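Local coordinates for uncharacterized protein (Pyrococcus horikoshii, PDB 1ZJJ) that is uncharacterised but, as a member of the haloacid dehalogenase superfamily that binds magnesium, probably acts as a phosphatase, at residues D7-G10 with V11-G15; R51-L54 with L55-I59; V249-S252 with V253-I257; G21-E24 with L25-L29; G209-L212 with D213-I216. All blocks are in the same frame, centred on the assembly; numbering follows the deposited sequence.

In the fold
Along the chain the order is contact 1, contact 4, contact 2, contact 5 and contact 3, and all five belong to the half of the molecule built on the six-stranded parallel sheet. Contacts 1 and 5 follow strands 2-6 and 204-209, neighbours in that sheet; their centres are about 12 Å apart, and together they supply Asp7, Asp9 and Asp210 to one magnesium ion. Contact 2 ends helix 47-56 and packs on Tyr13 of contact 1, their centres about 11 Å apart. Contacts 3 and 4, centres also about 11 Å apart, join helix 22-31 to the segment leaving edge strand 248-250. Distant sequence thus converges on one metal site, with contacts 2, 3 and 4 packed against contact 1.

Contact 1: residues D7-G10 with V11-G15; sequences DMDG and VLYRG. With MG (magnesium ion), chain D.
Met8 O receives the N-H groups of both Val11 and Leu12 as the chain turns out of strand 2-6, and Gly10 N bonds Tyr13 O at 2.6 Å, where the backbones of Asp9 and Tyr13 form a single bridge. Leu12 N lies in the carbonyl plane of Met8, whereas Val11 N comes from above it. Gly10 has phi 89°, where a side chain would jam against the carbonyl oxygen of Asp9.

Asp7 carries its CG beside its own carbonyl carbon (chi1 164°), and from there OD2 reaches magnesium at 2.2 Å. Methyl CG2 of Val11 packs 3.3 Å from Asp7 OD2. Asp9 binds the ion through its backbone O, at 2.3 Å; its carboxylate OD2 takes Gly15 N on the syn side at 3.2 Å, nearly straight. Asp9 OD2 also passes 3.6 Å from Tyr13 CE1, the carboxylate and ring planes 25° apart. Tyr13 lays one ring face over Met8 C and meets Lys53 in a cation-pi contact.

Asp210 and three waters complete the magnesium shell, while Asp7 OD1 pairs with Lys187 and accepts a bond from one of those waters. The spacing of Asp7, Asp9 and Val11 fits the DxDx(T/V) pattern of the superfamily; here the metal uses one carboxylate and one peptide oxygen from it, while in this model the Asp9 carboxylate is bonded to Gly15 N.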
loop_
_atom_site.group_PDB
_atom_site.type_symbol
_atom_site.label_atom_id
_atom_site.label_comp_id
_atom_site.label_asym_id
_atom_site.label_seq_id
_atom_site.Cartn_x
_atom_site.Cartn_y
_atom_site.Cartn_z
ATOM N N ASP B 7 18.570 7.163 -17.872
ATOM C CA ASP B 7 17.334 6.517 -17.461
ATOM C C ASP B 7 16.788 6.140 -18.835
ATOM O O ASP B 7 17.256 6.676 -19.841
ATOM C CB ASP B 7 16.391 7.510 -16.795
ATOM C CG ASP B 7 14.978 6.982 -16.701
ATOM O OD1 ASP B 7 14.746 5.995 -15.970
ATOM O OD2 ASP B 7 14.108 7.552 -17.376
ATOM N N MET B 8 15.806 5.248 -18.901
ATOM C CA MET B 8 15.282 4.840 -20.199
ATOM C C MET B 8 13.965 5.478 -20.660
ATOM O O MET B 8 13.975 6.374 -21.511
ATOM C CB MET B 8 15.189 3.313 -20.241
ATOM C CG MET B 8 16.547 2.656 -19.996
ATOM S SD MET B 8 16.566 0.848 -20.012
ATOM C CE MET B 8 16.869 0.539 -21.688
ATOM N N ASP B 9 12.838 5.028 -20.117
ATOM C CA ASP B 9 11.540 5.566 -20.531
ATOM C C ASP B 9 11.448 7.078 -20.307
ATOM O O ASP B 9 11.681 7.563 -19.208
ATOM C CB ASP B 9 10.404 4.866 -19.780
ATOM C CG ASP B 9 9.057 5.091 -20.438
ATOM O OD1 ASP B 9 8.018 4.862 -19.780
ATOM O OD2 ASP B 9 9.040 5.485 -21.625
ATOM N N GLY B 10 11.105 7.820 -21.356
ATOM C CA GLY B 10 11.008 9.264 -21.233
ATOM C C GLY B 10 12.337 9.942 -21.523
ATOM O O GLY B 10 12.427 11.166 -21.539
ATOM N N VAL B 11 13.368 9.135 -21.765
ATOM C CA VAL B 11 14.705 9.641 -22.049
ATOM C C VAL B 11 15.250 9.106 -23.381
ATOM O O VAL B 11 15.613 9.877 -24.270
ATOM C CB VAL B 11 15.682 9.263 -20.904
ATOM C CG1 VAL B 11 17.077 9.833 -21.173
ATOM C CG2 VAL B 11 15.143 9.798 -19.573
ATOM N N LEU B 12 15.294 7.785 -23.520
ATOM C CA LEU B 12 15.807 7.167 -24.742
ATOM C C LEU B 12 14.675 6.875 -25.716
ATOM O O LEU B 12 14.898 6.613 -26.902
ATOM C CB LEU B 12 16.551 5.874 -24.401
ATOM C CG LEU B 12 17.748 6.031 -23.456
ATOM C CD1 LEU B 12 18.374 4.664 -23.181
ATOM C CD2 LEU B 12 18.770 6.969 -24.079
ATOM N N TYR B 13 13.458 6.907 -25.195
ATOM C CA TYR B 13 12.261 6.665 -25.978
ATOM C C TYR B 13 11.092 7.029 -25.084
ATOM O O TYR B 13 11.267 7.266 -23.892
ATOM C CB TYR B 13 12.181 5.191 -26.392
ATOM C CG TYR B 13 12.206 4.220 -25.229
ATOM C CD1 TYR B 13 11.060 3.972 -24.472
ATOM C CD2 TYR B 13 13.383 3.555 -24.880
ATOM C CE1 TYR B 13 11.084 3.084 -23.397
ATOM C CE2 TYR B 13 13.421 2.669 -23.808
ATOM C CZ TYR B 13 12.272 2.435 -23.071
ATOM O OH TYR B 13 12.328 1.541 -22.023
ATOM N N ARG B 14 9.902 7.098 -25.658
ATOM C CA ARG B 14 8.731 7.418 -24.872
ATOM C C ARG B 14 7.639 6.424 -25.236
ATOM O O ARG B 14 6.973 6.559 -26.257
ATOM C CB ARG B 14 8.314 8.873 -25.124
ATOM C CG ARG B 14 8.443 9.373 -26.555
ATOM C CD ARG B 14 8.570 10.890 -26.522
ATOM N NE ARG B 14 7.711 11.484 -25.497
ATOM C CZ ARG B 14 6.430 11.782 -25.685
ATOM N NH1 ARG B 14 5.876 11.540 -26.863
ATOM N NH2 ARG B 14 5.707 12.330 -24.711
ATOM N N GLY B 15 7.487 5.402 -24.396
ATOM C CA GLY B 15 6.498 4.374 -24.655
ATOM C C GLY B 15 6.885 3.608 -25.904
ATOM O O GLY B 15 7.957 3.016 -25.966
HETATM MG MG MG D . 12.003 7.757 -16.942
HETATM O O HOH W 1 11.625 5.777 -16.585
HETATM O O HOH W 2 12.485 8.012 -14.864
HETATM O O HOH W 3 9.925 8.279 -16.689
#

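Contact 2: residues R51-L54 with L55-I59; sequences REKL and LKMGI
Leu54 O is gripped from opposite faces of its carbonyl plane, by Met57 N at 2.8 Å and by Ile59 N at 2.9 Å. The Ile59 bond, together with Gly58 N to Leu55 O, makes a Schellman motif that ends the helix, with Gly58 as the C-prime residue at positive phi (83°). This is the close-packed part: Ile59 CB sits 3.4 Å from Leu54 O, and the methyls Leu54 CD2 and Ile59 CD1 meet at 4.0 Å. A water donates to both Arg51 O and Ile59 O, bridging helix and exit loop.

The other side is looser and faces solvent, with Glu52 and Lys56 exposed. Leu55 CD1 lies over the centre of one face of the Arg51 guanidinium, 4.1 Å from CZ, while Glu52 OE2 contributes only a long charge pairing to that arginine; the stronger partners of Arg51 are Asp60 and Val61. Lys53, bent at chi2 (66°), crosses Met57 obliquely, its NZ 3.6 Å from SD of Met57.

Lys53 NZ is bonded to Gly15 O, and Tyr13 packs on Leu54 and Met57. Within the beta-alpha-beta unit, helix 47-56 thus ends against strand 13-14, with Leu54 and Arg51 touching Ile66 of strand 66-68.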
loop_
_atom_site.group_PDB
_atom_site.type_symbol
_atom_site.label_atom_id
_atom_site.label_comp_id
_atom_site.label_asym_id
_atom_site.label_seq_id
_atom_site.Cartn_x
_atom_site.Cartn_y
_atom_site.Cartn_z
ATOM N N ARG B 51 17.337 -4.932 -24.153
ATOM C CA ARG B 51 18.143 -4.754 -25.357
ATOM C C ARG B 51 17.221 -4.903 -26.565
ATOM O O ARG B 51 17.343 -4.166 -27.537
ATOM C CB ARG B 51 19.268 -5.794 -25.442
ATOM C CG ARG B 51 19.892 -5.919 -26.831
ATOM C CD ARG B 51 20.994 -6.971 -26.858
ATOM N NE ARG B 51 21.287 -7.458 -28.209
ATOM C CZ ARG B 51 21.846 -6.731 -29.176
ATOM N NH1 ARG B 51 22.185 -5.468 -28.957
ATOM N NH2 ARG B 51 22.067 -7.272 -30.371
ATOM N N GLU B 52 16.288 -5.850 -26.500
ATOM C CA GLU B 52 15.363 -6.049 -27.614
ATOM C C GLU B 52 14.438 -4.841 -27.779
ATOM O O GLU B 52 14.221 -4.360 -28.894
ATOM C CB GLU B 52 14.538 -7.329 -27.413
ATOM C CG GLU B 52 15.377 -8.606 -27.300
ATOM C CD GLU B 52 16.351 -8.790 -28.462
ATOM O OE1 GLU B 52 15.890 -8.969 -29.609
ATOM O OE2 GLU B 52 17.579 -8.749 -28.227
ATOM N N LYS B 53 13.895 -4.340 -26.673
ATOM C CA LYS B 53 13.011 -3.179 -26.741
ATOM C C LYS B 53 13.762 -1.999 -27.361
ATOM O O LYS B 53 13.230 -1.287 -28.218
ATOM C CB LYS B 53 12.515 -2.812 -25.333
ATOM C CG LYS B 53 11.956 -1.392 -25.177
ATOM C CD LYS B 53 10.668 -1.148 -25.958
ATOM C CE LYS B 53 10.168 0.282 -25.739
ATOM N NZ LYS B 53 8.847 0.537 -26.385
ATOM N N LEU B 54 15.001 -1.798 -26.926
ATOM C CA LEU B 54 15.810 -0.707 -27.444
ATOM C C LEU B 54 16.028 -0.865 -28.944
ATOM O O LEU B 54 15.924 0.107 -29.702
ATOM C CB LEU B 54 17.143 -0.643 -26.703
ATOM C CG LEU B 54 17.052 -0.031 -25.300
ATOM C CD1 LEU B 54 18.386 -0.134 -24.601
ATOM C CD2 LEU B 54 16.627 1.428 -25.400
ATOM N N LEU B 55 16.328 -2.088 -29.371
ATOM C CA LEU B 55 16.522 -2.350 -30.792
ATOM C C LEU B 55 15.304 -1.867 -31.563
ATOM O O LEU B 55 15.438 -1.226 -32.610
ATOM C CB LEU B 55 16.731 -3.843 -31.044
ATOM C CG LEU B 55 18.157 -4.359 -30.829
ATOM C CD1 LEU B 55 18.192 -5.873 -30.918
ATOM C CD2 LEU B 55 19.075 -3.740 -31.875
ATOM N N LYS B 56 14.119 -2.170 -31.033
ATOM C CA LYS B 56 12.855 -1.769 -31.654
ATOM C C LYS B 56 12.703 -0.263 -31.729
ATOM O O LYS B 56 11.972 0.256 -32.565
ATOM C CB LYS B 56 11.655 -2.345 -30.887
ATOM C CG LYS B 56 11.187 -3.720 -31.361
ATOM C CD LYS B 56 11.584 -4.826 -30.386
ATOM C CE LYS B 56 10.524 -5.937 -30.298
ATOM N NZ LYS B 56 10.361 -6.862 -31.473
ATOM N N MET B 57 13.391 0.435 -30.842
ATOM C CA MET B 57 13.332 1.883 -30.831
ATOM C C MET B 57 14.494 2.496 -31.611
ATOM O O MET B 57 14.782 3.690 -31.480
ATOM C CB MET B 57 13.337 2.393 -29.386
ATOM C CG MET B 57 12.331 1.674 -28.501
ATOM S SD MET B 57 10.696 1.574 -29.255
ATOM C CE MET B 57 10.235 3.331 -29.226
ATOM N N GLY B 58 15.173 1.660 -32.398
ATOM C CA GLY B 58 16.278 2.123 -33.226
ATOM C C GLY B 58 17.620 2.229 -32.534
ATOM O O GLY B 58 18.548 2.873 -33.017
ATOM N N ILE B 59 17.730 1.550 -31.405
ATOM C CA ILE B 59 18.937 1.581 -30.594
ATOM C C ILE B 59 19.607 0.223 -30.383
ATOM O O ILE B 59 18.976 -0.721 -29.916
ATOM C CB ILE B 59 18.605 2.166 -29.225
ATOM C CG1 ILE B 59 17.980 3.551 -29.427
ATOM C CG2 ILE B 59 19.869 2.271 -28.388
ATOM C CD1 ILE B 59 16.731 3.840 -28.591
HETATM O O HOH W 4 19.593 -2.492 -28.045
#

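Contact 3: residues V249-S252 with V253-I257; sequences VLPS and VYELI
Ser252 and Glu255 carry the polar part of this turn. Ser252 OG donates to Glu255 OE1 at 2.7 Å, meeting that oxygen on its syn side and somewhat out of the carboxylate plane. The same hydroxyl accepts from Tyr254 N at 3.2 Å, so its proton and its oxygen are both in use. A chi1 of 78° sets OG between the backbone N and carbonyl carbon of Ser252, close enough to the next residues to serve both partners. Glu255 OE1 also comes within 2.9 Å of Ser252 N, because the glutamate bends at chi2 (65°) and folds its carboxylate back over the turn. On the backbone, Glu255 N bonds Ser252 O at 3.2 Å, the donor well above the carbonyl plane.

The apolar contacts lie on two fronts. Along the bent glutamate, its CG rests 3.7 Å from Pro251 CD. Deeper in, Leu250 CD1 presses on Leu256 CD2 at 3.5 Å, the two leucines crossing at about a right angle. Were Glu255 an alanine, the Ser252 hydroxyl would probably lose its carboxylate acceptor, and the Pro251 ring the CG that rests on it.

Beyond the turn, Val253 packs on Val11 of the metal-binding loop and on Val22, and Leu256 on Phe6 and Ile227. The whole is a strand-to-helix connection of the Rossmann-like HAD core: edge strand 248-250 of the parallel sheet gives way to helix 256-261.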
loop_
_atom_site.group_PDB
_atom_site.type_symbol
_atom_site.label_atom_id
_atom_site.label_comp_id
_atom_site.label_asym_id
_atom_site.label_seq_id
_atom_site.Cartn_x
_atom_site.Cartn_y
_atom_site.Cartn_z
ATOM N N VAL B 249 19.408 21.417 -17.954
ATOM C CA VAL B 249 18.142 21.005 -18.545
ATOM C C VAL B 249 18.293 21.044 -20.060
ATOM O O VAL B 249 18.739 22.047 -20.623
ATOM C CB VAL B 249 16.980 21.942 -18.137
ATOM C CG1 VAL B 249 15.678 21.446 -18.749
ATOM C CG2 VAL B 249 16.864 22.008 -16.625
ATOM N N LEU B 250 17.929 19.949 -20.718
ATOM C CA LEU B 250 18.029 19.869 -22.170
ATOM C C LEU B 250 16.709 19.406 -22.767
ATOM O O LEU B 250 15.926 18.722 -22.112
ATOM C CB LEU B 250 19.137 18.891 -22.584
ATOM C CG LEU B 250 20.584 19.151 -22.155
ATOM C CD1 LEU B 250 21.442 17.962 -22.586
ATOM C CD2 LEU B 250 21.100 20.444 -22.773
ATOM N N PRO B 251 16.439 19.785 -24.025
ATOM C CA PRO B 251 15.205 19.400 -24.714
ATOM C C PRO B 251 15.085 17.874 -24.816
ATOM O O PRO B 251 14.010 17.302 -24.608
ATOM C CB PRO B 251 15.361 20.056 -26.085
ATOM C CG PRO B 251 16.189 21.274 -25.777
ATOM C CD PRO B 251 17.232 20.714 -24.848
ATOM N N SER B 252 16.201 17.231 -25.147
ATOM C CA SER B 252 16.259 15.778 -25.279
ATOM C C SER B 252 17.718 15.343 -25.215
ATOM O O SER B 252 18.628 16.177 -25.187
ATOM C CB SER B 252 15.643 15.327 -26.610
ATOM O OG SER B 252 16.529 15.540 -27.698
ATOM N N VAL B 253 17.952 14.036 -25.194
ATOM C CA VAL B 253 19.319 13.542 -25.126
ATOM C C VAL B 253 20.107 13.862 -26.392
ATOM O O VAL B 253 21.334 13.808 -26.389
ATOM C CB VAL B 253 19.361 12.025 -24.894
ATOM C CG1 VAL B 253 18.751 11.699 -23.536
ATOM C CG2 VAL B 253 18.625 11.306 -26.019
ATOM N N TYR B 254 19.413 14.196 -27.475
ATOM C CA TYR B 254 20.121 14.516 -28.710
ATOM C C TYR B 254 20.999 15.749 -28.514
ATOM O O TYR B 254 22.118 15.813 -29.019
ATOM C CB TYR B 254 19.139 14.758 -29.861
ATOM C CG TYR B 254 19.827 15.164 -31.148
ATOM C CD1 TYR B 254 20.706 14.298 -31.796
ATOM C CD2 TYR B 254 19.622 16.428 -31.701
ATOM C CE1 TYR B 254 21.365 14.681 -32.962
ATOM C CE2 TYR B 254 20.273 16.822 -32.865
ATOM C CZ TYR B 254 21.142 15.947 -33.490
ATOM O OH TYR B 254 21.784 16.342 -34.642
ATOM N N GLU B 255 20.484 16.723 -27.770
ATOM C CA GLU B 255 21.214 17.956 -27.501
ATOM C C GLU B 255 22.479 17.741 -26.670
ATOM O O GLU B 255 23.296 18.655 -26.526
ATOM C CB GLU B 255 20.306 18.971 -26.800
ATOM C CG GLU B 255 19.320 19.694 -27.720
ATOM C CD GLU B 255 18.276 18.777 -28.335
ATOM O OE1 GLU B 255 17.646 17.996 -27.592
ATOM O OE2 GLU B 255 18.076 18.844 -29.565
ATOM N N LEU B 256 22.642 16.540 -26.121
ATOM C CA LEU B 256 23.828 16.231 -25.332
ATOM C C LEU B 256 25.065 16.247 -26.210
ATOM O O LEU B 256 26.170 16.461 -25.728
ATOM C CB LEU B 256 23.717 14.848 -24.682
ATOM C CG LEU B 256 23.189 14.761 -23.252
ATOM C CD1 LEU B 256 23.220 13.293 -22.804
ATOM C CD2 LEU B 256 24.043 15.615 -22.325
ATOM N N ILE B 257 24.872 16.007 -27.501
ATOM C CA ILE B 257 25.990 15.985 -28.436
ATOM C C ILE B 257 26.682 17.344 -28.527
ATOM O O ILE B 257 27.892 17.446 -28.323
ATOM C CB ILE B 257 25.523 15.551 -29.837
ATOM C CG1 ILE B 257 24.981 14.118 -29.781
ATOM C CG2 ILE B 257 26.679 15.640 -30.825
ATOM C CD1 ILE B 257 24.379 13.637 -31.082
#

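Contact 4: residues G21-E24 with L25-L29; sequences GVRE and LIEFL
Arg23 leaves the helix with CG anti to the backbone N (chi1 -176°) and then bends at chi3 (72°), a path that returns its NH1 to within 4.0 Å of Glu27 CG. One turn round, Ile26 places its CG1 3.4 Å from Val22 O and 4.4 Å from Val22 CG1, a light apolar touch.

The Arg23 and Glu27 side chains cross at a slant, their guanidinium and carboxylate planes only 12° apart, yet the charges do not join: NH1 of Arg23 is 5.7 Å from OE2 of Glu27. The contact between them is therefore with the glutamate's aliphatic stem. Four regular helical bonds hold the turns together. Gly21, the N-cap residue with positive phi, accepts from Leu25 N; Ile26 N points almost straight at Val22 O; Glu27 N reaches Arg23 O at 2.9 Å, and Phe28 N reaches Glu24 O at 2.8 Å.

Apolar residues of this helix look into the protein. Leu25 meets Val253, Ile257 and Phe6, Ile26 meets Phe36 and Phe38, and Phe28 covers Leu260 of helix 256-261.

Chemically the segment is two-sided: an apolar face buried against the parallel sheet and its neighbouring helix, and an Arg23-Glu27 pair on the exposed face whose opposite charges, at this separation, probably add only a weak attraction to the cohesion supplied by the backbone.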
loop_
_atom_site.group_PDB
_atom_site.type_symbol
_atom_site.label_atom_id
_atom_site.label_comp_id
_atom_site.label_asym_id
_atom_site.label_seq_id
_atom_site.Cartn_x
_atom_site.Cartn_y
_atom_site.Cartn_z
ATOM N N GLY B 21 17.261 11.345 -32.888
ATOM C CA GLY B 21 18.653 11.576 -32.535
ATOM C C GLY B 21 19.314 10.665 -31.514
ATOM O O GLY B 21 20.509 10.795 -31.264
ATOM N N VAL B 22 18.574 9.734 -30.924
ATOM C CA VAL B 22 19.196 8.862 -29.937
ATOM C C VAL B 22 20.325 7.992 -30.511
ATOM O O VAL B 22 21.376 7.845 -29.888
ATOM C CB VAL B 22 18.144 7.982 -29.229
ATOM C CG1 VAL B 22 18.836 7.053 -28.238
ATOM C CG2 VAL B 22 17.149 8.861 -28.481
ATOM N N ARG B 23 20.115 7.423 -31.697
ATOM C CA ARG B 23 21.160 6.607 -32.327
ATOM C C ARG B 23 22.426 7.433 -32.538
ATOM O O ARG B 23 23.537 6.951 -32.316
ATOM C CB ARG B 23 20.695 6.050 -33.678
ATOM C CG ARG B 23 21.709 5.116 -34.343
ATOM C CD ARG B 23 21.315 4.813 -35.790
ATOM N NE ARG B 23 21.501 5.960 -36.678
ATOM C CZ ARG B 23 22.667 6.348 -37.181
ATOM N NH1 ARG B 23 23.775 5.685 -36.891
ATOM N NH2 ARG B 23 22.718 7.401 -37.988
ATOM N N GLU B 24 22.246 8.678 -32.977
ATOM C CA GLU B 24 23.383 9.561 -33.197
ATOM C C GLU B 24 24.147 9.800 -31.925
ATOM O O GLU B 24 25.366 9.741 -31.927
ATOM C CB GLU B 24 22.959 10.915 -33.787
ATOM C CG GLU B 24 22.730 10.877 -35.270
ATOM C CD GLU B 24 21.291 10.581 -35.639
ATOM O OE1 GLU B 24 20.529 10.015 -34.825
ATOM O OE2 GLU B 24 20.912 10.927 -36.773
ATOM N N LEU B 25 23.419 10.068 -30.848
ATOM C CA LEU B 25 24.033 10.294 -29.551
ATOM C C LEU B 25 24.901 9.102 -29.174
ATOM O O LEU B 25 26.080 9.260 -28.878
ATOM C CB LEU B 25 22.962 10.489 -28.479
ATOM C CG LEU B 25 23.501 10.536 -27.034
ATOM C CD1 LEU B 25 24.560 11.631 -26.885
ATOM C CD2 LEU B 25 22.346 10.779 -26.082
ATOM N N ILE B 26 24.308 7.913 -29.186
ATOM C CA ILE B 26 25.027 6.693 -28.842
ATOM C C ILE B 26 26.227 6.448 -29.763
ATOM O O ILE B 26 27.274 5.980 -29.311
ATOM C CB ILE B 26 24.079 5.466 -28.875
ATOM C CG1 ILE B 26 22.958 5.648 -27.846
ATOM C CG2 ILE B 26 24.856 4.197 -28.576
ATOM C CD1 ILE B 26 23.456 5.853 -26.417
ATOM N N GLU B 27 26.089 6.757 -31.050
ATOM C CA GLU B 27 27.207 6.572 -31.971
ATOM C C GLU B 27 28.292 7.584 -31.650
ATOM O O GLU B 27 29.482 7.336 -31.856
ATOM C CB GLU B 27 26.768 6.739 -33.432
ATOM C CG GLU B 27 26.656 5.419 -34.163
ATOM C CD GLU B 27 27.737 4.444 -33.729
ATOM O OE1 GLU B 27 28.938 4.743 -33.922
ATOM O OE2 GLU B 27 27.380 3.382 -33.176
ATOM N N PHE B 28 27.870 8.729 -31.130
ATOM C CA PHE B 28 28.796 9.787 -30.764
ATOM C C PHE B 28 29.595 9.447 -29.501
ATOM O O PHE B 28 30.801 9.686 -29.439
ATOM C CB PHE B 28 28.031 11.096 -30.544
ATOM C CG PHE B 28 28.892 12.222 -30.063
ATOM C CD1 PHE B 28 29.800 12.841 -30.917
ATOM C CD2 PHE B 28 28.807 12.656 -28.749
ATOM C CE1 PHE B 28 30.609 13.876 -30.463
ATOM C CE2 PHE B 28 29.613 13.692 -28.283
ATOM C CZ PHE B 28 30.516 14.304 -29.141
ATOM N N LEU B 29 28.922 8.900 -28.492
ATOM C CA LEU B 29 29.601 8.552 -27.250
ATOM C C LEU B 29 30.718 7.538 -27.503
ATOM O O LEU B 29 31.797 7.622 -26.911
ATOM C CB LEU B 29 28.589 8.005 -26.234
ATOM C CG LEU B 29 27.469 8.990 -25.890
ATOM C CD1 LEU B 29 26.535 8.375 -24.860
ATOM C CD2 LEU B 29 28.079 10.287 -25.359
#

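Contact 5: residues G209-L212 with D213-I216; sequences GDRL and DTDI. With MG (magnesium ion), chain D.
Asp210 and Asp215 bring two carboxylates together, their planes 39° apart, with Asp210 OD1 3.6 Å from Asp215 OD2; at the edge of the third flat group, the Arg211 guanidinium, a magnesium-bound water lies in plane. Asp210 OD1 binds the ion at 2.3 Å, while its OD2 accepts from Val233 N and from a second magnesium-bound water. Asp215 does not touch the ion, but its OD2 accepts from the first water at 2.7 Å, in the second shell. On its anti lone pair the same oxygen takes Arg211 N at 3.1 Å, and Asp210 N adds a weak bond, while Asp215 OD1 pairs with Lys187. With a leucine for Asp215, Lys187 is likely to lose this mate and Arg211 N its acceptor.

A side chain on Gly209 would collide with Asp215 CB. Arg211, the N-cap, lays CB 3.3 Å from Thr214 OG1, and its O takes Ile216 N at 3.1 Å across a wider pi-type turn. The Leu212 and Ile216 side chains lie side by side, CD2 of Leu212 touching CG1 of Ile216.

Asp7 and Asp9 complete the protein ligands of the ion. The loop links strand 204-209 to helix 212-221, whose Leu212 and Ile216 pack on Met228 of the adjacent strand 225-229.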
loop_
_atom_site.group_PDB
_atom_site.type_symbol
_atom_site.label_atom_id
_atom_site.label_comp_id
_atom_site.label_asym_id
_atom_site.label_seq_id
_atom_site.Cartn_x
_atom_site.Cartn_y
_atom_site.Cartn_z
ATOM N N GLY B 209 17.995 11.974 -16.792
ATOM C CA GLY B 209 16.668 11.418 -16.562
ATOM C C GLY B 209 15.532 12.390 -16.800
ATOM O O GLY B 209 15.758 13.561 -17.113
ATOM N N ASP B 210 14.299 11.904 -16.655
ATOM C CA ASP B 210 13.120 12.743 -16.854
ATOM C C ASP B 210 12.278 12.861 -15.589
ATOM O O ASP B 210 11.282 13.582 -15.581
ATOM C CB ASP B 210 12.245 12.191 -17.979
ATOM C CG ASP B 210 11.613 10.873 -17.612
ATOM O OD1 ASP B 210 12.382 9.962 -17.260
ATOM O OD2 ASP B 210 10.369 10.751 -17.667
ATOM N N ARG B 211 12.662 12.147 -14.532
ATOM C CA ARG B 211 11.928 12.207 -13.267
ATOM C C ARG B 211 12.757 12.873 -12.170
ATOM O O ARG B 211 13.890 12.481 -11.903
ATOM C CB ARG B 211 11.508 10.808 -12.800
ATOM C CG ARG B 211 10.348 10.195 -13.585
ATOM C CD ARG B 211 10.011 8.780 -13.084
ATOM N NE ARG B 211 9.087 8.099 -13.987
ATOM C CZ ARG B 211 7.762 8.093 -13.852
ATOM N NH1 ARG B 211 7.187 8.726 -12.839
ATOM N NH2 ARG B 211 7.007 7.466 -14.745
ATOM N N LEU B 212 12.173 13.875 -11.530
ATOM C CA LEU B 212 12.853 14.601 -10.468
ATOM C C LEU B 212 13.020 13.775 -9.199
ATOM O O LEU B 212 14.097 13.750 -8.603
ATOM C CB LEU B 212 12.087 15.892 -10.161
ATOM C CG LEU B 212 12.264 17.005 -11.201
ATOM C CD1 LEU B 212 11.064 17.944 -11.196
ATOM C CD2 LEU B 212 13.564 17.764 -10.901
ATOM N N ASP B 213 11.951 13.095 -8.798
ATOM C CA ASP B 213 11.946 12.274 -7.591
ATOM C C ASP B 213 12.865 11.054 -7.597
ATOM O O ASP B 213 13.233 10.563 -6.533
ATOM C CB ASP B 213 10.519 11.826 -7.291
ATOM C CG ASP B 213 9.929 11.007 -8.414
ATOM O OD1 ASP B 213 10.175 9.786 -8.451
ATOM O OD2 ASP B 213 9.237 11.590 -9.272
ATOM N N THR B 214 13.230 10.544 -8.771
ATOM C CA THR B 214 14.131 9.395 -8.815
ATOM C C THR B 214 15.455 9.739 -9.494
ATOM O O THR B 214 16.509 9.731 -8.857
ATOM C CB THR B 214 13.501 8.186 -9.550
ATOM O OG1 THR B 214 13.049 8.589 -10.846
ATOM C CG2 THR B 214 12.343 7.621 -8.755
ATOM N N ASP B 215 15.392 10.058 -10.783
ATOM C CA ASP B 215 16.592 10.384 -11.543
ATOM C C ASP B 215 17.401 11.559 -10.992
ATOM O O ASP B 215 18.577 11.409 -10.663
ATOM C CB ASP B 215 16.220 10.651 -13.002
ATOM C CG ASP B 215 15.547 9.464 -13.649
ATOM O OD1 ASP B 215 16.041 8.334 -13.462
ATOM O OD2 ASP B 215 14.534 9.657 -14.344
ATOM N N ILE B 216 16.778 12.725 -10.886
ATOM C CA ILE B 216 17.500 13.892 -10.399
ATOM C C ILE B 216 17.856 13.788 -8.917
ATOM O O ILE B 216 18.943 14.193 -8.508
ATOM C CB ILE B 216 16.701 15.183 -10.675
ATOM C CG1 ILE B 216 16.373 15.266 -12.167
ATOM C CG2 ILE B 216 17.509 16.406 -10.261
ATOM C CD1 ILE B 216 17.593 15.141 -13.079
HETATM MG MG MG D . 12.003 7.757 -16.942
HETATM O O HOH W 3 9.925 8.279 -16.689
HETATM O O HOH W 2 12.485 8.012 -14.864
HETATM O O HOH W 1 11.625 5.777 -16.585
#